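Local coordinates for protein phenolic acid decarboxylase (PDB 7AE5) that catalyses the reversible, oxygen-sensitive decarboxylation of 4-hydroxybenzoate and 3,4-dihydroxybenzoate, using prenylated FMN and manganese, at residues C[10-15]-C[19-24]; C[72-77]-C[87-92]; C[208-213]-C[233-238]. All coordinates share one frame; numbering follows the deposited sequence.

Contact 1 of 3, residues C[10-15]-C[19-24]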
ATOM      1  N   GLU C  10     -13.676  52.290 -19.198  1.00 74.68           N
ATOM      2  CA  GLU C  10     -14.528  52.449 -18.026  1.00 76.34           C
ATOM      3  C   GLU C  10     -14.027  51.596 -16.869  1.00 74.65           C
ATOM      4  O   GLU C  10     -13.996  52.049 -15.719  1.00 75.82           O
ATOM      5  CB  GLU C  10     -15.974  52.090 -18.370  1.00 78.01           C
ATOM      6  CG  GLU C  10     -16.736  53.190 -19.092  1.00 80.85           C
ATOM      7  CD  GLU C  10     -18.071  52.713 -19.636  1.00 82.46           C
ATOM      8  OE1 GLU C  10     -18.573  51.676 -19.152  1.00 82.02           O
ATOM      9  OE2 GLU C  10     -18.616  53.374 -20.546  1.00 84.49           O
ATOM     10  N   PHE C  11     -13.614  50.359 -17.159  1.00 61.58           N
ATOM     11  CA  PHE C  11     -13.090  49.488 -16.113  1.00 59.86           C
ATOM     12  C   PHE C  11     -11.757  50.000 -15.583  1.00 59.00           C
ATOM     13  O   PHE C  11     -11.489  49.916 -14.379  1.00 59.09           O
ATOM     14  CB  PHE C  11     -12.945  48.063 -16.644  1.00 57.58           C
ATOM     15  CG  PHE C  11     -12.490  47.076 -15.609  1.00 55.98           C
ATOM     16  CD1 PHE C  11     -13.231  46.867 -14.458  1.00 57.31           C
ATOM     17  CD2 PHE C  11     -11.321  46.355 -15.788  1.00 53.46           C
ATOM     18  CE1 PHE C  11     -12.815  45.960 -13.504  1.00 56.11           C
ATOM     19  CE2 PHE C  11     -10.902  45.444 -14.838  1.00 52.17           C
ATOM     20  CZ  PHE C  11     -11.649  45.246 -13.694  1.00 53.48           C
ATOM     21  N   LEU C  12     -10.911  50.534 -16.467  1.00 58.51           N
ATOM     22  CA  LEU C  12      -9.604  51.023 -16.040  1.00 58.04           C
ATOM     23  C   LEU C  12      -9.742  52.187 -15.066  1.00 60.59           C
ATOM     24  O   LEU C  12      -9.026  52.253 -14.060  1.00 60.57           O
ATOM     25  CB  LEU C  12      -8.780  51.437 -17.259  1.00 57.69           C
ATOM     26  CG  LEU C  12      -8.102  50.319 -18.056  1.00 55.21           C
ATOM     27  CD1 LEU C  12      -7.176  50.899 -19.117  1.00 55.53           C
ATOM     28  CD2 LEU C  12      -7.349  49.368 -17.139  1.00 53.19           C
ATOM     29  N   GLU C  13     -10.662  53.113 -15.346  1.00 63.59           N
ATOM     30  CA  GLU C  13     -10.838  54.262 -14.463  1.00 66.48           C
ATOM     31  C   GLU C  13     -11.436  53.845 -13.126  1.00 67.26           C
ATOM     32  O   GLU C  13     -11.089  54.410 -12.083  1.00 68.89           O
ATOM     33  CB  GLU C  13     -11.713  55.317 -15.141  1.00 69.19           C
ATOM     34  N   VAL C  14     -12.341  52.865 -13.136  1.00 66.02           N
ATOM     35  CA  VAL C  14     -12.843  52.309 -11.883  1.00 66.75           C
ATOM     36  C   VAL C  14     -11.700  51.689 -11.090  1.00 64.85           C
ATOM     37  O   VAL C  14     -11.604  51.865  -9.869  1.00 66.35           O
ATOM     38  CB  VAL C  14     -13.964  51.291 -12.161  1.00 66.39           C
ATOM     39  CG1 VAL C  14     -14.236  50.442 -10.929  1.00 66.61           C
ATOM     40  CG2 VAL C  14     -15.226  52.009 -12.607  1.00 69.25           C
ATOM     41  N   LEU C  15     -10.808  50.969 -11.777  1.00 62.51           N
ATOM     42  CA  LEU C  15      -9.653  50.373 -11.111  1.00 61.43           C
ATOM     43  C   LEU C  15      -8.774  51.443 -10.475  1.00 61.69           C
ATOM     44  O   LEU C  15      -8.366  51.319  -9.314  1.00 62.32           O
ATOM     45  CB  LEU C  15      -8.841  49.545 -12.109  1.00 57.96           C
ATOM     46  CG  LEU C  15      -9.366  48.180 -12.561  1.00 55.22           C
ATOM     47  CD1 LEU C  15      -8.378  47.542 -13.525  1.00 52.53           C
ATOM     48  CD2 LEU C  15      -9.617  47.268 -11.375  1.00 56.29           C
ATOM     49  N   GLY C  19      -7.854  52.415  -6.389  1.00 67.96           N
ATOM     50  CA  GLY C  19      -6.473  52.161  -6.031  1.00 66.83           C
ATOM     51  C   GLY C  19      -5.894  50.886  -6.595  1.00 62.95           C
ATOM     52  O   GLY C  19      -4.942  50.346  -6.024  1.00 62.08           O
ATOM     53  N   GLN C  20      -6.436  50.386  -7.705  1.00 60.87           N
ATOM     54  CA  GLN C  20      -5.997  49.131  -8.298  1.00 58.88           C
ATOM     55  C   GLN C  20      -5.358  49.334  -9.669  1.00 58.08           C
ATOM     56  O   GLN C  20      -5.395  48.436 -10.515  1.00 57.76           O
ATOM     57  CB  GLN C  20      -7.169  48.154  -8.396  1.00 59.72           C
ATOM     58  CG  GLN C  20      -7.601  47.586  -7.058  1.00 60.14           C
ATOM     59  CD  GLN C  20      -6.450  46.960  -6.298  1.00 58.74           C
ATOM     60  OE1 GLN C  20      -6.142  47.359  -5.175  1.00 59.15           O
ATOM     61  NE2 GLN C  20      -5.803  45.975  -6.910  1.00 57.25           N
ATOM     62  N   LEU C  21      -4.762  50.501  -9.901  1.00 65.20           N
ATOM     63  CA  LEU C  21      -4.100  50.773 -11.171  1.00 63.99           C
ATOM     64  C   LEU C  21      -2.942  51.731 -10.934  1.00 65.01           C
ATOM     65  O   LEU C  21      -3.099  52.744 -10.245  1.00 67.71           O
ATOM     66  CB  LEU C  21      -5.087  51.350 -12.196  1.00 64.40           C
ATOM     67  CG  LEU C  21      -4.678  51.358 -13.674  1.00 63.02           C
ATOM     68  CD1 LEU C  21      -5.914  51.428 -14.546  1.00 63.33           C
ATOM     69  CD2 LEU C  21      -3.750  52.522 -14.004  1.00 64.64           C
ATOM     70  N   ILE C  22      -1.789  51.404 -11.512  1.00 71.49           N
ATOM     71  CA  ILE C  22      -0.578  52.206 -11.395  1.00 73.08           C
ATOM     72  C   ILE C  22      -0.243  52.785 -12.763  1.00 73.35           C
ATOM     73  O   ILE C  22      -0.360  52.098 -13.785  1.00 71.36           O
ATOM     74  CB  ILE C  22       0.598  51.373 -10.849  1.00 71.90           C
ATOM     75  CG1 ILE C  22       0.257  50.816  -9.466  1.00 71.95           C
ATOM     76  CG2 ILE C  22       1.873  52.200 -10.795  1.00 73.92           C
ATOM     77  CD1 ILE C  22       0.103  51.878  -8.405  1.00 75.21           C
ATOM     78  N   ARG C  23       0.162  54.052 -12.779  1.00 76.30           N
ATOM     79  CA  ARG C  23       0.603  54.735 -13.988  1.00 77.33           C
ATOM     80  C   ARG C  23       2.116  54.895 -13.927  1.00 78.31           C
ATOM     81  O   ARG C  23       2.638  55.546 -13.015  1.00 80.68           O
ATOM     82  CB  ARG C  23      -0.074  56.097 -14.130  1.00 80.39           C
ATOM     83  CG  ARG C  23      -1.546  56.028 -14.503  1.00 79.79           C
ATOM     84  CD  ARG C  23      -1.884  57.005 -15.617  1.00 81.68           C
ATOM     85  NE  ARG C  23      -3.080  56.608 -16.350  1.00 80.45           N
ATOM     86  CZ  ARG C  23      -4.312  57.005 -16.056  1.00 81.66           C
ATOM     87  NH1 ARG C  23      -4.549  57.833 -15.052  1.00 84.18           N
ATOM     88  NH2 ARG C  23      -5.329  56.563 -16.790  1.00 80.64           N
ATOM     89  N   VAL C  24       2.811  54.305 -14.892  1.00 71.85           N
ATOM     90  CA  VAL C  24       4.270  54.371 -14.969  1.00 72.91           C
ATOM     91  C   VAL C  24       4.594  55.535 -15.900  1.00 75.80           C
ATOM     92  O   VAL C  24       4.717  55.374 -17.114  1.00 75.35           O
ATOM     93  CB  VAL C  24       4.869  53.057 -15.453  1.00 70.16           C
ATOM     94  CG1 VAL C  24       6.375  53.063 -15.266  1.00 71.50           C
ATOM     95  CG2 VAL C  24       4.228  51.896 -14.715  1.00 67.29           C
TER
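Leu15 O accepts the backbone N-H of Gln20, with Gln20 N 2.7 Å from Leu15 O. The bond is fairly straight at 160°, and the donor sits 33° off the carbonyl plane. Gly19 N lies 3.2 Å from Leu15 O, but its angle is too poor for a hydrogen bond. Gly19 ends helix 8-17 in a Schellman motif, and the bond from Gln20 N is one of the motif's two. At the backbone angles of Gly19, with positive phi, a CB would be jammed against the carbonyl oxygen of the residue before, which calls for glycine.

Beyond this cap the chain turns into strand 21-24, and Leu21 is brought back against the helix. Its CG is anti to the backbone N (chi1 -164°), which directs the branch beside its own carbonyl carbon and onto Leu12. Leu21 CD1 does the touching. It stands 3.6 Å from Leu12 CD2 and also reaches the backbone at Leu12 O. The two leucine side chains cross at a slant. Closer to the turn, Leu21 CB lies 4.2 Å from Leu15 CB. Leu15 CD2 meets Gln20 CB at 4.0 Å, the two side chains crossing at about a right angle.

The amide of Gln20 leads away from the helix because the chain bends at chi2. Its NE2 is hydrogen-bonded to Asn73 OD1 and Asn47 O, while Leu15 packs on Asn73 and Leu76 of helix 71-77. Phe52 of strand 50-53 packs on Leu12 and Leu21.

This is a helix-turn-strand unit of the N-terminal UbiD domain, whose strand is at the edge of a mixed sheet within the chain. Its chemistry is divided. A backbone bond helps close the turn, leucine branches fill the angle between helix and strand, and the buried glutamine amide is satisfied by neighbours beyond the unit.

Contact 2 of 3, residues C[72-77]-C[87-92]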
ATOM      1  N   GLN C  72      -9.169  41.665  -6.025  1.00 49.78           N
ATOM      2  CA  GLN C  72      -9.765  42.995  -6.006  1.00 51.77           C
ATOM      3  C   GLN C  72     -10.236  43.391  -7.399  1.00 51.93           C
ATOM      4  O   GLN C  72     -11.378  43.833  -7.577  1.00 53.12           O
ATOM      5  CB  GLN C  72      -8.766  44.017  -5.460  1.00 53.17           C
ATOM      6  CG  GLN C  72      -8.606  44.006  -3.944  1.00 54.05           C
ATOM      7  CD  GLN C  72      -7.938  42.744  -3.431  1.00 52.24           C
ATOM      8  OE1 GLN C  72      -7.155  42.109  -4.139  1.00 50.63           O
ATOM      9  NE2 GLN C  72      -8.241  42.376  -2.191  1.00 52.65           N
ATOM     10  N   ASN C  73      -9.368  43.233  -8.402  1.00 45.10           N
ATOM     11  CA  ASN C  73      -9.756  43.525  -9.779  1.00 45.21           C
ATOM     12  C   ASN C  73     -10.874  42.598 -10.241  1.00 44.90           C
ATOM     13  O   ASN C  73     -11.781  43.021 -10.968  1.00 45.62           O
ATOM     14  CB  ASN C  73      -8.545  43.394 -10.703  1.00 44.27           C
ATOM     15  CG  ASN C  73      -7.418  44.330 -10.322  1.00 45.21           C
ATOM     16  OD1 ASN C  73      -7.422  44.920  -9.243  1.00 46.46           O
ATOM     17  ND2 ASN C  73      -6.435  44.461 -11.207  1.00 44.87           N
ATOM     18  N   HIS C  74     -10.815  41.328  -9.834  1.00 44.28           N
ATOM     19  CA  HIS C  74     -11.870  40.379 -10.176  1.00 45.58           C
ATOM     20  C   HIS C  74     -13.199  40.790  -9.559  1.00 46.48           C
ATOM     21  O   HIS C  74     -14.247  40.708 -10.212  1.00 47.55           O
ATOM     22  CB  HIS C  74     -11.469  38.979  -9.709  1.00 45.85           C
ATOM     23  CG  HIS C  74     -12.271  37.874 -10.323  1.00 47.31           C
ATOM     24  ND1 HIS C  74     -13.545  37.556  -9.905  1.00 48.47           N
ATOM     25  CD2 HIS C  74     -11.971  37.000 -11.313  1.00 47.37           C
ATOM     26  CE1 HIS C  74     -13.999  36.539 -10.616  1.00 48.62           C
ATOM     27  NE2 HIS C  74     -13.063  36.183 -11.479  1.00 47.69           N
ATOM     28  N   ALA C  75     -13.177  41.235  -8.300  1.00 49.94           N
ATOM     29  CA  ALA C  75     -14.399  41.698  -7.651  1.00 50.62           C
ATOM     30  C   ALA C  75     -14.986  42.894  -8.387  1.00 51.32           C
ATOM     31  O   ALA C  75     -16.188  42.933  -8.676  1.00 52.37           O
ATOM     32  CB  ALA C  75     -14.115  42.051  -6.190  1.00 50.37           C
ATOM     33  N   LEU C  76     -14.146  43.882  -8.705  1.00 45.94           N
ATOM     34  CA  LEU C  76     -14.621  45.049  -9.440  1.00 47.85           C
ATOM     35  C   LEU C  76     -15.110  44.673 -10.830  1.00 47.34           C
ATOM     36  O   LEU C  76     -16.008  45.331 -11.369  1.00 49.08           O
ATOM     37  CB  LEU C  76     -13.513  46.097  -9.533  1.00 48.49           C
ATOM     38  CG  LEU C  76     -13.008  46.659  -8.204  1.00 49.52           C
ATOM     39  CD1 LEU C  76     -11.718  47.433  -8.412  1.00 49.77           C
ATOM     40  CD2 LEU C  76     -14.065  47.540  -7.557  1.00 52.12           C
ATOM     41  N   MET C  77     -14.532  43.626 -11.426  1.00 49.73           N
ATOM     42  CA  MET C  77     -14.990  43.177 -12.737  1.00 49.54           C
ATOM     43  C   MET C  77     -16.473  42.840 -12.707  1.00 50.69           C
ATOM     44  O   MET C  77     -17.219  43.200 -13.624  1.00 51.53           O
ATOM     45  CB  MET C  77     -14.169  41.970 -13.195  1.00 49.34           C
ATOM     46  CG  MET C  77     -14.782  41.201 -14.355  1.00 49.86           C
ATOM     47  SD  MET C  77     -13.841  39.734 -14.821  1.00 49.44           S
ATOM     48  CE  MET C  77     -14.537  38.514 -13.708  1.00 50.49           C
ATOM     49  N   LYS C  87     -14.902  33.413  -1.961  1.00 39.79           N
ATOM     50  CA  LYS C  87     -16.098  32.585  -1.839  1.00 40.85           C
ATOM     51  C   LYS C  87     -17.346  33.365  -2.237  1.00 42.31           C
ATOM     52  O   LYS C  87     -18.208  32.853  -2.961  1.00 43.50           O
ATOM     53  CB  LYS C  87     -16.223  32.059  -0.409  1.00 40.61           C
ATOM     54  CG  LYS C  87     -17.551  31.384  -0.099  1.00 42.00           C
ATOM     55  CD  LYS C  87     -17.580  30.876   1.337  1.00 41.74           C
ATOM     56  CE  LYS C  87     -18.327  29.554   1.459  1.00 42.57           C
ATOM     57  NZ  LYS C  87     -18.862  29.332   2.846  1.00 43.02           N
ATOM     58  N   ASP C  88     -17.458  34.614  -1.776  1.00 46.54           N
ATOM     59  CA  ASP C  88     -18.627  35.419  -2.120  1.00 47.77           C
ATOM     60  C   ASP C  88     -18.631  35.781  -3.600  1.00 48.31           C
ATOM     61  O   ASP C  88     -19.699  35.863  -4.219  1.00 49.80           O
ATOM     62  CB  ASP C  88     -18.676  36.676  -1.254  1.00 47.18           C
ATOM     63  CG  ASP C  88     -19.287  36.419   0.109  1.00 47.31           C
ATOM     64  OD1 ASP C  88     -19.081  37.247   1.020  1.00 46.87           O
ATOM     65  OD2 ASP C  88     -19.972  35.386   0.272  1.00 48.01           O
ATOM     66  N   GLN C  89     -17.451  36.008  -4.184  1.00 40.16           N
ATOM     67  CA  GLN C  89     -17.373  36.185  -5.632  1.00 40.28           C
ATOM     68  C   GLN C  89     -17.820  34.923  -6.355  1.00 40.94           C
ATOM     69  O   GLN C  89     -18.440  34.992  -7.423  1.00 42.02           O
ATOM     70  CB  GLN C  89     -15.948  36.558  -6.051  1.00 39.02           C
ATOM     71  CG  GLN C  89     -15.437  37.882  -5.506  1.00 40.03           C
ATOM     72  CD  GLN C  89     -14.162  38.336  -6.198  1.00 39.27           C
ATOM     73  OE1 GLN C  89     -14.058  38.292  -7.423  1.00 38.72           O
ATOM     74  NE2 GLN C  89     -13.184  38.773  -5.412  1.00 39.41           N
ATOM     75  N   PHE C  90     -17.511  33.756  -5.783  1.00 39.33           N
ATOM     76  CA  PHE C  90     -17.919  32.492  -6.386  1.00 39.54           C
ATOM     77  C   PHE C  90     -19.436  32.341  -6.378  1.00 41.54           C
ATOM     78  O   PHE C  90     -20.022  31.861  -7.356  1.00 41.91           O
ATOM     79  CB  PHE C  90     -17.240  31.337  -5.645  1.00 38.27           C
ATOM     80  CG  PHE C  90     -17.852  29.987  -5.907  1.00 38.46           C
ATOM     81  CD1 PHE C  90     -17.425  29.218  -6.976  1.00 37.22           C
ATOM     82  CD2 PHE C  90     -18.824  29.472  -5.062  1.00 39.68           C
ATOM     83  CE1 PHE C  90     -17.975  27.974  -7.214  1.00 36.89           C
ATOM     84  CE2 PHE C  90     -19.378  28.230  -5.297  1.00 39.76           C
ATOM     85  CZ  PHE C  90     -18.951  27.478  -6.374  1.00 38.14           C
ATOM     86  N   TYR C  91     -20.087  32.753  -5.288  1.00 49.11           N
ATOM     87  CA  TYR C  91     -21.539  32.626  -5.205  1.00 51.31           C
ATOM     88  C   TYR C  91     -22.238  33.612  -6.129  1.00 52.83           C
ATOM     89  O   TYR C  91     -23.282  33.293  -6.710  1.00 54.27           O
ATOM     90  CB  TYR C  91     -21.999  32.823  -3.763  1.00 51.40           C
ATOM     91  CG  TYR C  91     -21.837  31.588  -2.917  1.00 50.95           C
ATOM     92  CD1 TYR C  91     -22.253  30.348  -3.382  1.00 51.82           C
ATOM     93  CD2 TYR C  91     -21.254  31.658  -1.659  1.00 49.60           C
ATOM     94  CE1 TYR C  91     -22.101  29.215  -2.617  1.00 51.34           C
ATOM     95  CE2 TYR C  91     -21.097  30.530  -0.888  1.00 49.27           C
ATOM     96  CZ  TYR C  91     -21.522  29.313  -1.371  1.00 50.15           C
ATOM     97  OH  TYR C  91     -21.368  28.191  -0.601  1.00 49.78           O
ATOM     98  N   GLU C  92     -21.686  34.818  -6.272  1.00 54.42           N
ATOM     99  CA  GLU C  92     -22.266  35.788  -7.193  1.00 55.16           C
ATOM    100  C   GLU C  92     -22.135  35.318  -8.638  1.00 54.25           C
ATOM    101  O   GLU C  92     -23.072  35.466  -9.431  1.00 53.90           O
ATOM    102  CB  GLU C  92     -21.601  37.151  -7.003  1.00 53.54           C
ATOM    103  CG  GLU C  92     -22.256  38.284  -7.775  1.00 53.32           C
ATOM    104  CD  GLU C  92     -23.696  38.515  -7.359  1.00 53.99           C
ATOM    105  OE1 GLU C  92     -23.996  38.392  -6.152  1.00 54.19           O
ATOM    106  OE2 GLU C  92     -24.527  38.825  -8.238  1.00 54.10           O
TER
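Two helices of the N-terminal UbiD domain, 71-77 and 86-96, meet here through the side-chain amide of Gln89, which points at His74 and Ala75. The nearest CA atoms of the two segments, Ala75 CA and Gln89 CA, are 6.6 Å apart. The bond that joins the helices runs from His74 ND1 to Gln89 OE1, 2.6 Å long. The donor lies almost in line with the amide C=O, but the angle at the hydrogen is bent to 142°. The oxygen sits at the ring edge, tilted 22° from its plane.

His74 has CG anti to its backbone N (chi1 -164°), which swings the ring toward the other helix. Met77 CE sits over one face, toward the rim, 3.5 Å above the plane. The Gln89 chain runs extended beyond CG and brings its amide over Ala75, with NE2 3.5 Å from Ala75 CB. That NE2 donates to Trp71 O and Thr84 O. Leu323 of helix 323-336 packs on both His74 and Gln89.

The buried amide is therefore held at both ends. With ND1 as donor to the glutamine oxygen, this bond, with Met77 over a face, is likely to limit the turning of the histidine ring.

Contact 3 of 3, residues C[208-213]-C[233-238]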
ATOM      1  N   GLY C 208      -8.365  44.538 -26.057  1.00 52.12           N
ATOM      2  CA  GLY C 208      -8.827  45.602 -25.185  1.00 53.09           C
ATOM      3  C   GLY C 208     -10.335  45.613 -25.043  1.00 54.15           C
ATOM      4  O   GLY C 208     -11.026  46.333 -25.768  1.00 55.68           O
ATOM      5  N   ASN C 209     -10.859  44.828 -24.104  1.00 56.32           N
ATOM      6  CA  ASN C 209     -12.289  44.591 -24.014  1.00 57.17           C
ATOM      7  C   ASN C 209     -12.793  44.805 -22.594  1.00 57.21           C
ATOM      8  O   ASN C 209     -12.022  44.871 -21.633  1.00 56.30           O
ATOM      9  CB  ASN C 209     -12.648  43.165 -24.461  1.00 56.46           C
ATOM     10  CG  ASN C 209     -12.500  42.967 -25.954  1.00 56.96           C
ATOM     11  OD1 ASN C 209     -13.203  43.593 -26.747  1.00 58.19           O
ATOM     12  ND2 ASN C 209     -11.589  42.085 -26.346  1.00 57.27           N
ATOM     13  N   ASN C 210     -14.117  44.926 -22.496  1.00 61.02           N
ATOM     14  CA  ASN C 210     -14.892  44.766 -21.274  1.00 61.02           C
ATOM     15  C   ASN C 210     -14.369  43.527 -20.554  1.00 59.14           C
ATOM     16  O   ASN C 210     -14.249  42.462 -21.174  1.00 58.46           O
ATOM     17  CB  ASN C 210     -16.378  44.649 -21.639  1.00 62.35           C
ATOM     18  CG  ASN C 210     -17.283  44.336 -20.453  1.00 62.36           C
ATOM     19  OD1 ASN C 210     -16.843  44.209 -19.313  1.00 61.38           O
ATOM     20  ND2 ASN C 210     -18.574  44.209 -20.735  1.00 63.55           N
ATOM     21  N   PRO C 211     -14.019  43.628 -19.267  1.00 53.29           N
ATOM     22  CA  PRO C 211     -13.441  42.462 -18.577  1.00 51.56           C
ATOM     23  C   PRO C 211     -14.325  41.226 -18.598  1.00 52.21           C
ATOM     24  O   PRO C 211     -13.800  40.108 -18.517  1.00 52.82           O
ATOM     25  CB  PRO C 211     -13.219  42.977 -17.145  1.00 51.31           C
ATOM     26  CG  PRO C 211     -14.038  44.232 -17.037  1.00 53.10           C
ATOM     27  CD  PRO C 211     -14.028  44.823 -18.408  1.00 54.16           C
ATOM     28  N   LEU C 212     -15.647  41.381 -18.712  1.00 58.77           N
ATOM     29  CA  LEU C 212     -16.512  40.207 -18.779  1.00 59.79           C
ATOM     30  C   LEU C 212     -16.416  39.516 -20.131  1.00 61.21           C
ATOM     31  O   LEU C 212     -16.646  38.304 -20.222  1.00 62.32           O
ATOM     32  CB  LEU C 212     -17.965  40.587 -18.492  1.00 59.98           C
ATOM     33  CG  LEU C 212     -18.395  40.596 -17.024  1.00 59.46           C
ATOM     34  CD1 LEU C 212     -18.086  39.263 -16.356  1.00 59.07           C
ATOM     35  CD2 LEU C 212     -17.753  41.743 -16.279  1.00 59.55           C
ATOM     36  N   VAL C 213     -16.089  40.260 -21.187  1.00 51.30           N
ATOM     37  CA  VAL C 213     -15.911  39.648 -22.499  1.00 51.20           C
ATOM     38  C   VAL C 213     -14.686  38.743 -22.494  1.00 50.36           C
ATOM     39  O   VAL C 213     -14.741  37.591 -22.942  1.00 51.42           O
ATOM     40  CB  VAL C 213     -15.811  40.730 -23.587  1.00 52.51           C
ATOM     41  CG1 VAL C 213     -15.408  40.109 -24.916  1.00 52.22           C
ATOM     42  CG2 VAL C 213     -17.128  41.473 -23.711  1.00 54.43           C
ATOM     43  N   ALA C 233     -25.395  37.692 -19.267  1.00 65.76           N
ATOM     44  CA  ALA C 233     -25.788  36.975 -18.060  1.00 65.26           C
ATOM     45  C   ALA C 233     -24.843  37.283 -16.906  1.00 63.82           C
ATOM     46  O   ALA C 233     -25.274  37.386 -15.751  1.00 63.43           O
ATOM     47  CB  ALA C 233     -25.832  35.472 -18.334  1.00 66.25           C
ATOM     48  N   LEU C 234     -23.549  37.440 -17.198  1.00 66.59           N
ATOM     49  CA  LEU C 234     -22.593  37.799 -16.159  1.00 65.22           C
ATOM     50  C   LEU C 234     -22.722  39.256 -15.735  1.00 65.56           C
ATOM     51  O   LEU C 234     -22.235  39.619 -14.658  1.00 64.90           O
ATOM     52  CB  LEU C 234     -21.169  37.516 -16.636  1.00 65.30           C
ATOM     53  CG  LEU C 234     -20.886  36.077 -17.070  1.00 66.98           C
ATOM     54  CD1 LEU C 234     -19.405  35.887 -17.349  1.00 67.00           C
ATOM     55  CD2 LEU C 234     -21.367  35.092 -16.013  1.00 67.14           C
ATOM     56  N   GLN C 235     -23.360  40.094 -16.552  1.00 63.48           N
ATOM     57  CA  GLN C 235     -23.650  41.473 -16.190  1.00 64.83           C
ATOM     58  C   GLN C 235     -24.996  41.617 -15.492  1.00 66.07           C
ATOM     59  O   GLN C 235     -25.602  42.695 -15.543  1.00 67.75           O
ATOM     60  CB  GLN C 235     -23.598  42.367 -17.432  1.00 66.17           C
ATOM     61  CG  GLN C 235     -22.241  42.382 -18.118  1.00 65.08           C
ATOM     62  CD  GLN C 235     -22.169  43.375 -19.262  1.00 66.47           C
ATOM     63  OE1 GLN C 235     -21.176  44.086 -19.418  1.00 66.21           O
ATOM     64  NE2 GLN C 235     -23.222  43.429 -20.070  1.00 68.02           N
ATOM     65  N   ASP C 236     -25.478  40.546 -14.854  1.00 74.96           N
ATOM     66  CA  ASP C 236     -26.726  40.550 -14.093  1.00 75.98           C
ATOM     67  C   ASP C 236     -27.925  40.933 -14.958  1.00 78.10           C
ATOM     68  O   ASP C 236     -28.863  41.579 -14.486  1.00 79.54           O
ATOM     69  CB  ASP C 236     -26.629  41.468 -12.871  1.00 76.12           C
ATOM     70  CG  ASP C 236     -27.320  40.890 -11.652  1.00 75.80           C
ATOM     71  OD1 ASP C 236     -27.422  41.600 -10.630  1.00 76.11           O
ATOM     72  OD2 ASP C 236     -27.761  39.721 -11.716  1.00 75.29           O
ATOM     73  N   GLY C 237     -27.906  40.536 -16.227  1.00 78.24           N
ATOM     74  CA  GLY C 237     -29.036  40.757 -17.106  1.00 80.24           C
ATOM     75  C   GLY C 237     -29.006  42.040 -17.903  1.00 81.77           C
ATOM     76  O   GLY C 237     -30.068  42.511 -18.326  1.00 83.75           O
ATOM     77  N   VAL C 238     -27.835  42.620 -18.125  1.00 67.59           N
ATOM     78  CA  VAL C 238     -27.684  43.840 -18.911  1.00 68.97           C
ATOM     79  C   VAL C 238     -27.006  43.468 -20.226  1.00 68.51           C
ATOM     80  O   VAL C 238     -25.845  43.035 -20.215  1.00 66.74           O
ATOM     81  CB  VAL C 238     -26.879  44.910 -18.157  1.00 68.68           C
ATOM     82  CG1 VAL C 238     -26.619  46.108 -19.059  1.00 70.04           C
ATOM     83  CG2 VAL C 238     -27.618  45.335 -16.897  1.00 69.34           C
TER
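The side-chain amides of Asn210 and Gln235 approach from opposite directions, with their planes 34° apart. Asn210 meets its partner at an edge: ND2 donates to Gln235 OE1 at 2.9 Å, and that oxygen lies in the plane of the asparagine amide. At the acceptor, the donor stands 37° above the carbonyl plane of Gln235. The bond is somewhat bent.

Asn210 OD1 faces its own chain. As N-cap of helix 211-217 it accepts Leu212 N at 3.1 Å in a nearly straight bond, with that donor well above its carbonyl plane. With chi1 at 174° the Asn210 amide is carried toward Gln235 while OD1 stays within reach of Leu212 N. Gln235 follows helix 227-234, and its chain is extended beyond CG. Its NE2 donates to Val238 O at 2.7 Å, beyond the helix end, which closes in a Schellman motif with Asp236 as its C-prime residue.

Beside the amides, Leu212 CD1 rests on Leu234 CB at 3.6 Å. Met77 and Val231 also pack on Leu212.

A leucine in place of Asn210 would probably leave Leu212 N without its cap and Gln235 OE1 without this donor.

In this part of the Rift-related domain, of the FMN-binding clan, buried amide groups thus tie the start of one helix to the end of the next, each using both its donor and its acceptor.

In the fold
Contacts 1, 2 and 3 follow one another along the chain and meet around helix 71-77. Contacts 1 and 2 have centres about 17 Å apart and share the N-terminal domain; Phe11 CZ packs on Asn73 O at 3.5 Å. Contacts 2 and 3 are closer, with centres about 13 Å apart, and Met77 CG lies 3.7 Å from Pro211 CB. Phe11 CG also touches Pro211 CG at 3.5 Å, so the N-terminal domain abuts the Rift-related domain here. Contact 3 is nearest the predicted cofactor site: the Leu234 side chain is about 10 Å from that of Glu227, a predicted manganese ligand, and about 9 Å from a bound rubidium ion.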